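Aminotransferase TlmJ (Streptoalloteichus hindustanus, PDB 5UID) probably catalyses pyridoxal 5'-phosphate-dependent transamination, as an aminotransferase of the DegT/DnrJ/EryC1 family. Local coordinates at residues A[319-324]-A[371-376]; A[266-270]-A[298-302]. One frame throughout, in Å; residues are numbered along the deposited sequence.

Following the chain from its N terminus, the first element to take part is the long helix 249-280, and residues 266-270 near its middle form one side of contact 2. The chain returns to them 28 residues later at 298-302, the loop between the short strands 296-297 and 303-306, which closes the first loop. Helix 309-321 follows; its last turn and the loop that leaves it, 319-324, open contact 1, closed by 371-376 on the last helix, 366-383. The two contacts are therefore in series, neither nested nor crossed, with centres 20 Å apart. Helix 249-280 connects them: it carries half of contact 2, and its residues Y276 and L280 touch V372 and V376 of contact 1.

Contact 1: A[319-324]-A[371-376]; sequences LYDRGV and TVIGEV
L319 in the last turn of helix 309-321, together with R322 and V324 in the loop that leaves it, packs against one side of the final helix, 366-383, in a helix-end-to-helix contact that is apolar inside and charged at its outer border. The carboxylate-bearing E375 lies in the middle of it. The side chains of L319 and E375 run antiparallel alongside each other, and L319 CD2 comes 3.5 Å from E375 CB, so the glutamate takes part first through its aliphatic stem. Deeper in, V324 CG1 meets V372 CG2 at 4.0 Å. Branched at CB, both valines offer compact methyls to a buried seam. L319 CD1 adds a looser touch on V376 CG2, and V372 and V376 also lean on helix 249-280.

V324 reaches this seam because the helix ends in a Schellman motif. V324 N bonds to L319 O at 2.8 Å and G323 N to Y320 O, while G323, the C' residue, has a positive phi of 85° that glycine adopts without strain. The chain thereby turns back and aims V324 at the neighbouring helix.

At the outer border E375 folds back at its second torsion (-64°), bringing its carboxylate up against the stem of R322, with OE1 only 3.2 Å from R322 CG. The guanidinium and carboxylate planes stand 89° apart, and the salt bridge from R322 NE to E375 OE1 is long, at 3.7 Å. Instead of a paired, two-pronged grip, the acid rests across the arginine's methylenes, and R318 brings a second guanidinium close to that of R322.

Contact 2: A[266-270]-A[298-302]; sequences VRRRR and SSYYF. With SO4 (sulfate ion), chain G.
R270 and Y300 make the closely packed part of this contact, where the middle of helix 249-280 settles on the loop 298-302. The tyrosine ring lies flat against the helix: R270 CA stands 3.8 Å from the ring centroid and only 5° off its normal, a CH-pi contact. S298 CB covers the opposite face, so backbone and small side chain sandwich the ring. R270 CB comes 3.5 Å from Y300 CE2. With chi1 at 177°, the arginine then sends CG over the phenol end, 3.5 Å from Y300 CZ, and its guanidinium plane is only 14° from that of the ring. V266 approaches at the ring's edge, CG1 lying 4.1 Å from Y300 CD2. The loop has no regular structure here, but S298 OG accepts from Y300 N at 2.9 Å, an ST turn that steadies the backbone beneath the ring.

The solvent side is much looser. The end of R270 turns to E274 for a salt bridge. R267 sets out from the helix away from the loop, and its chain, bent at chi3, ends at a sulfate ion, most likely a crystallisation additive: NH1 binds O1 at 2.6 Å and NH2 holds O4 at 2.9 Å.

On the buried side, R269 extends its chain under the loop, touching I188, while Y301 OH bonds to M186 O. These are the two neighbours of K187, the predicted pyridoxal phosphate lysine, so the contact is consistent with backing the cofactor-lysine loop. R269 NE bonds to the amide oxygen of Q362. NH2 donates to Y300 O at 2.9 Å, the oxygen near the guanidinium plane, and also to water 1, which donates to Y301 O; one nitrogen thus ties the long helix to two successive carbonyls of the loop, directly and through water.

Contact 1: A[319-324]-A[371-376]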
loop_
_atom_site.group_PDB
_atom_site.type_symbol
_atom_site.label_atom_id
_atom_site.label_comp_id
_atom_site.label_asym_id
_atom_site.label_seq_id
_atom_site.Cartn_x
_atom_site.Cartn_y
_atom_site.Cartn_z
ATOM N N LEU A 319 29.335 14.717 -12.976
ATOM C CA LEU A 319 29.255 13.272 -12.776
ATOM C C LEU A 319 28.145 12.660 -13.618
ATOM O O LEU A 319 28.309 11.564 -14.169
ATOM C CB LEU A 319 29.045 12.957 -11.295
ATOM C CG LEU A 319 30.258 13.252 -10.413
ATOM C CD1 LEU A 319 29.974 12.941 -8.954
ATOM C CD2 LEU A 319 31.453 12.464 -10.907
ATOM N N TYR A 320 27.010 13.355 -13.734
ATOM C CA TYR A 320 25.921 12.862 -14.571
ATOM C C TYR A 320 26.371 12.700 -16.018
ATOM O O TYR A 320 26.095 11.677 -16.654
ATOM C CB TYR A 320 24.720 13.806 -14.488
ATOM C CG TYR A 320 23.503 13.300 -15.232
ATOM C CD1 TYR A 320 22.562 12.504 -14.596
ATOM C CD2 TYR A 320 23.298 13.610 -16.571
ATOM C CE1 TYR A 320 21.450 12.038 -15.270
ATOM C CE2 TYR A 320 22.189 13.143 -17.252
ATOM C CZ TYR A 320 21.269 12.358 -16.594
ATOM O OH TYR A 320 20.161 11.889 -17.261
ATOM N N ASP A 321 27.069 13.703 -16.556
ATOM C CA ASP A 321 27.551 13.621 -17.932
ATOM C C ASP A 321 28.565 12.502 -18.125
ATOM O O ASP A 321 28.758 12.043 -19.254
ATOM C CB ASP A 321 28.169 14.953 -18.360
ATOM C CG ASP A 321 27.160 16.085 -18.388
ATOM O OD1 ASP A 321 25.948 15.799 -18.474
ATOM O OD2 ASP A 321 27.582 17.259 -18.328
ATOM N N ARG A 322 29.221 12.059 -17.056
ATOM C CA ARG A 322 30.206 10.987 -17.135
ATOM C C ARG A 322 29.613 9.617 -16.832
ATOM O O ARG A 322 30.360 8.636 -16.758
ATOM C CB ARG A 322 31.367 11.268 -16.179
ATOM C CG ARG A 322 32.052 12.614 -16.392
ATOM C CD ARG A 322 32.979 12.598 -17.593
ATOM N NE ARG A 322 33.888 13.740 -17.584
ATOM C CZ ARG A 322 33.630 14.908 -18.165
ATOM N NH1 ARG A 322 32.485 15.093 -18.808
ATOM N NH2 ARG A 322 34.518 15.890 -18.103
ATOM N N GLY A 323 28.299 9.526 -16.659
ATOM C CA GLY A 323 27.664 8.260 -16.364
ATOM C C GLY A 323 27.649 7.869 -14.905
ATOM O O GLY A 323 27.557 6.675 -14.604
ATOM N N VAL A 324 27.730 8.828 -13.987
ATOM C CA VAL A 324 27.718 8.554 -12.552
ATOM C C VAL A 324 26.568 9.349 -11.950
ATOM O O VAL A 324 26.664 10.570 -11.789
ATOM C CB VAL A 324 29.054 8.900 -11.883
ATOM C CG1 VAL A 324 28.946 8.754 -10.370
ATOM C CG2 VAL A 324 30.166 8.015 -12.429
ATOM N N THR A 371 35.327 3.669 -11.119
ATOM C CA THR A 371 34.825 4.739 -11.975
ATOM C C THR A 371 34.329 5.920 -11.146
ATOM O O THR A 371 34.565 7.079 -11.505
ATOM C CB THR A 371 33.707 4.214 -12.877
ATOM O OG1 THR A 371 34.188 3.098 -13.636
ATOM C CG2 THR A 371 33.236 5.299 -13.837
ATOM N N VAL A 372 33.649 5.644 -10.031
ATOM C CA VAL A 372 33.156 6.718 -9.172
ATOM C C VAL A 372 34.321 7.473 -8.542
ATOM O O VAL A 372 34.368 8.708 -8.571
ATOM C CB VAL A 372 32.202 6.156 -8.101
ATOM C CG1 VAL A 372 31.876 7.223 -7.066
ATOM C CG2 VAL A 372 30.928 5.639 -8.749
ATOM N N ILE A 373 35.280 6.742 -7.966
ATOM C CA ILE A 373 36.429 7.383 -7.331
ATOM C C ILE A 373 37.204 8.218 -8.343
ATOM O O ILE A 373 37.612 9.349 -8.052
ATOM C CB ILE A 373 37.331 6.327 -6.666
ATOM C CG1 ILE A 373 36.578 5.603 -5.551
ATOM C CG2 ILE A 373 38.600 6.974 -6.123
ATOM C CD1 ILE A 373 37.359 4.465 -4.929
ATOM N N GLY A 374 37.411 7.679 -9.547
ATOM C CA GLY A 374 38.157 8.412 -10.557
ATOM C C GLY A 374 37.449 9.674 -11.013
ATOM O O GLY A 374 38.070 10.731 -11.150
ATOM N N GLU A 375 36.139 9.583 -11.253
ATOM C CA GLU A 375 35.389 10.759 -11.679
ATOM C C GLU A 375 35.292 11.799 -10.570
ATOM O O GLU A 375 35.317 13.004 -10.852
ATOM C CB GLU A 375 33.994 10.351 -12.151
ATOM C CG GLU A 375 33.985 9.567 -13.447
ATOM C CD GLU A 375 34.496 10.378 -14.618
ATOM O OE1 GLU A 375 34.419 11.623 -14.555
ATOM O OE2 GLU A 375 34.977 9.773 -15.600
ATOM N N VAL A 376 35.187 11.362 -9.312
ATOM C CA VAL A 376 35.136 12.308 -8.201
ATOM C C VAL A 376 36.458 13.056 -8.078
ATOM O O VAL A 376 36.482 14.286 -7.947
ATOM C CB VAL A 376 34.760 11.590 -6.890
ATOM C CG1 VAL A 376 35.010 12.498 -5.694
ATOM C CG2 VAL A 376 33.297 11.167 -6.920
#

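Contact 2: A[266-270]-A[298-302]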
loop_
_atom_site.group_PDB
_atom_site.type_symbol
_atom_site.label_atom_id
_atom_site.label_comp_id
_atom_site.label_asym_id
_atom_site.label_seq_id
_atom_site.Cartn_x
_atom_site.Cartn_y
_atom_site.Cartn_z
ATOM N N VAL A 266 25.346 -5.996 3.336
ATOM C CA VAL A 266 25.991 -4.970 4.151
ATOM C C VAL A 266 27.506 -5.091 4.072
ATOM O O VAL A 266 28.216 -4.082 3.976
ATOM C CB VAL A 266 25.490 -5.052 5.604
ATOM C CG1 VAL A 266 26.184 -4.010 6.466
ATOM C CG2 VAL A 266 23.982 -4.866 5.653
ATOM N N ARG A 267 28.030 -6.321 4.118
ATOM C CA ARG A 267 29.475 -6.505 4.016
ATOM C C ARG A 267 30.005 -5.973 2.690
ATOM O O ARG A 267 31.068 -5.343 2.646
ATOM C CB ARG A 267 29.838 -7.981 4.184
ATOM C CG ARG A 267 29.823 -8.465 5.622
ATOM C CD ARG A 267 30.496 -9.821 5.752
ATOM N NE ARG A 267 29.818 -10.849 4.969
ATOM C CZ ARG A 267 28.878 -11.657 5.450
ATOM N NH1 ARG A 267 28.502 -11.557 6.719
ATOM N NH2 ARG A 267 28.314 -12.566 4.665
ATOM N N ARG A 268 29.276 -6.213 1.601
ATOM C CA ARG A 268 29.693 -5.681 0.308
ATOM C C ARG A 268 29.628 -4.159 0.299
ATOM O O ARG A 268 30.548 -3.497 -0.194
ATOM C CB ARG A 268 28.826 -6.272 -0.804
ATOM C CG ARG A 268 29.086 -5.681 -2.178
ATOM C CD ARG A 268 30.549 -5.801 -2.568
ATOM N NE ARG A 268 30.809 -5.196 -3.870
ATOM C CZ ARG A 268 32.022 -5.003 -4.374
ATOM N NH1 ARG A 268 33.094 -5.365 -3.681
ATOM N NH2 ARG A 268 32.166 -4.442 -5.568
ATOM N N ARG A 269 28.554 -3.587 0.849
ATOM C CA ARG A 269 28.457 -2.134 0.935
ATOM C C ARG A 269 29.549 -1.552 1.824
ATOM O O ARG A 269 30.044 -0.451 1.557
ATOM C CB ARG A 269 27.078 -1.729 1.456
ATOM C CG ARG A 269 25.937 -2.004 0.486
ATOM C CD ARG A 269 24.590 -1.925 1.190
ATOM N NE ARG A 269 23.479 -1.929 0.244
ATOM C CZ ARG A 269 22.835 -0.836 -0.155
ATOM N NH1 ARG A 269 21.843 -0.937 -1.025
ATOM N NH2 ARG A 269 23.182 0.356 0.317
ATOM N N ARG A 270 29.939 -2.273 2.879
ATOM C CA ARG A 270 30.976 -1.765 3.771
ATOM C C ARG A 270 32.332 -1.724 3.075
ATOM O O ARG A 270 33.075 -0.745 3.213
ATOM C CB ARG A 270 31.049 -2.618 5.039
ATOM C CG ARG A 270 32.164 -2.203 5.992
ATOM C CD ARG A 270 32.168 -3.046 7.258
ATOM N NE ARG A 270 33.228 -2.638 8.177
ATOM C CZ ARG A 270 33.436 -3.184 9.371
ATOM N NH1 ARG A 270 32.654 -4.166 9.800
ATOM N NH2 ARG A 270 34.425 -2.746 10.138
ATOM N N SER A 298 26.909 0.321 10.899
ATOM C CA SER A 298 26.098 0.967 9.882
ATOM C C SER A 298 25.559 -0.061 8.897
ATOM O O SER A 298 26.140 -1.134 8.708
ATOM C CB SER A 298 26.907 2.030 9.129
ATOM O OG SER A 298 26.138 2.628 8.097
ATOM N N SER A 299 24.428 0.278 8.280
ATOM C CA SER A 299 23.921 -0.476 7.144
ATOM C C SER A 299 24.554 -0.037 5.830
ATOM O O SER A 299 24.383 -0.725 4.817
ATOM C CB SER A 299 22.400 -0.331 7.056
ATOM O OG SER A 299 21.775 -0.760 8.254
ATOM N N TYR A 300 25.279 1.085 5.833
ATOM C CA TYR A 300 25.923 1.644 4.645
ATOM C C TYR A 300 24.903 1.877 3.529
ATOM O O TYR A 300 24.989 1.322 2.433
ATOM C CB TYR A 300 27.085 0.757 4.184
ATOM C CG TYR A 300 28.147 0.610 5.250
ATOM C CD1 TYR A 300 29.170 1.540 5.370
ATOM C CD2 TYR A 300 28.108 -0.440 6.155
ATOM C CE1 TYR A 300 30.136 1.417 6.355
ATOM C CE2 TYR A 300 29.066 -0.571 7.140
ATOM C CZ TYR A 300 30.077 0.358 7.236
ATOM O OH TYR A 300 31.032 0.228 8.218
ATOM N N TYR A 301 23.923 2.726 3.840
ATOM C CA TYR A 301 22.873 3.090 2.895
ATOM C C TYR A 301 23.264 4.286 2.034
ATOM O O TYR A 301 22.992 4.293 0.830
ATOM C CB TYR A 301 21.571 3.380 3.647
ATOM C CG TYR A 301 20.395 3.672 2.744
ATOM C CD1 TYR A 301 20.045 2.794 1.726
ATOM C CD2 TYR A 301 19.628 4.820 2.914
ATOM C CE1 TYR A 301 18.971 3.053 0.895
ATOM C CE2 TYR A 301 18.548 5.085 2.091
ATOM C CZ TYR A 301 18.226 4.199 1.082
ATOM O OH TYR A 301 17.157 4.459 0.255
ATOM N N PHE A 302 23.889 5.299 2.631
ATOM C CA PHE A 302 24.429 6.444 1.912
ATOM C C PHE A 302 25.941 6.489 2.074
ATOM O O PHE A 302 26.480 6.142 3.130
ATOM C CB PHE A 302 23.861 7.778 2.428
ATOM C CG PHE A 302 22.388 7.949 2.221
ATOM C CD1 PHE A 302 21.764 7.461 1.087
ATOM C CD2 PHE A 302 21.626 8.622 3.164
ATOM C CE1 PHE A 302 20.405 7.633 0.902
ATOM C CE2 PHE A 302 20.266 8.793 2.986
ATOM C CZ PHE A 302 19.656 8.299 1.853
HETATM S S SO4 G . 26.173 -14.604 6.614
HETATM O O1 SO4 G . 26.928 -13.546 7.281
HETATM O O2 SO4 G . 26.854 -15.879 6.819
HETATM O O3 SO4 G . 24.828 -14.673 7.181
HETATM O O4 SO4 G . 26.087 -14.324 5.184
HETATM O O HOH W 1 21.878 2.492 -0.981
#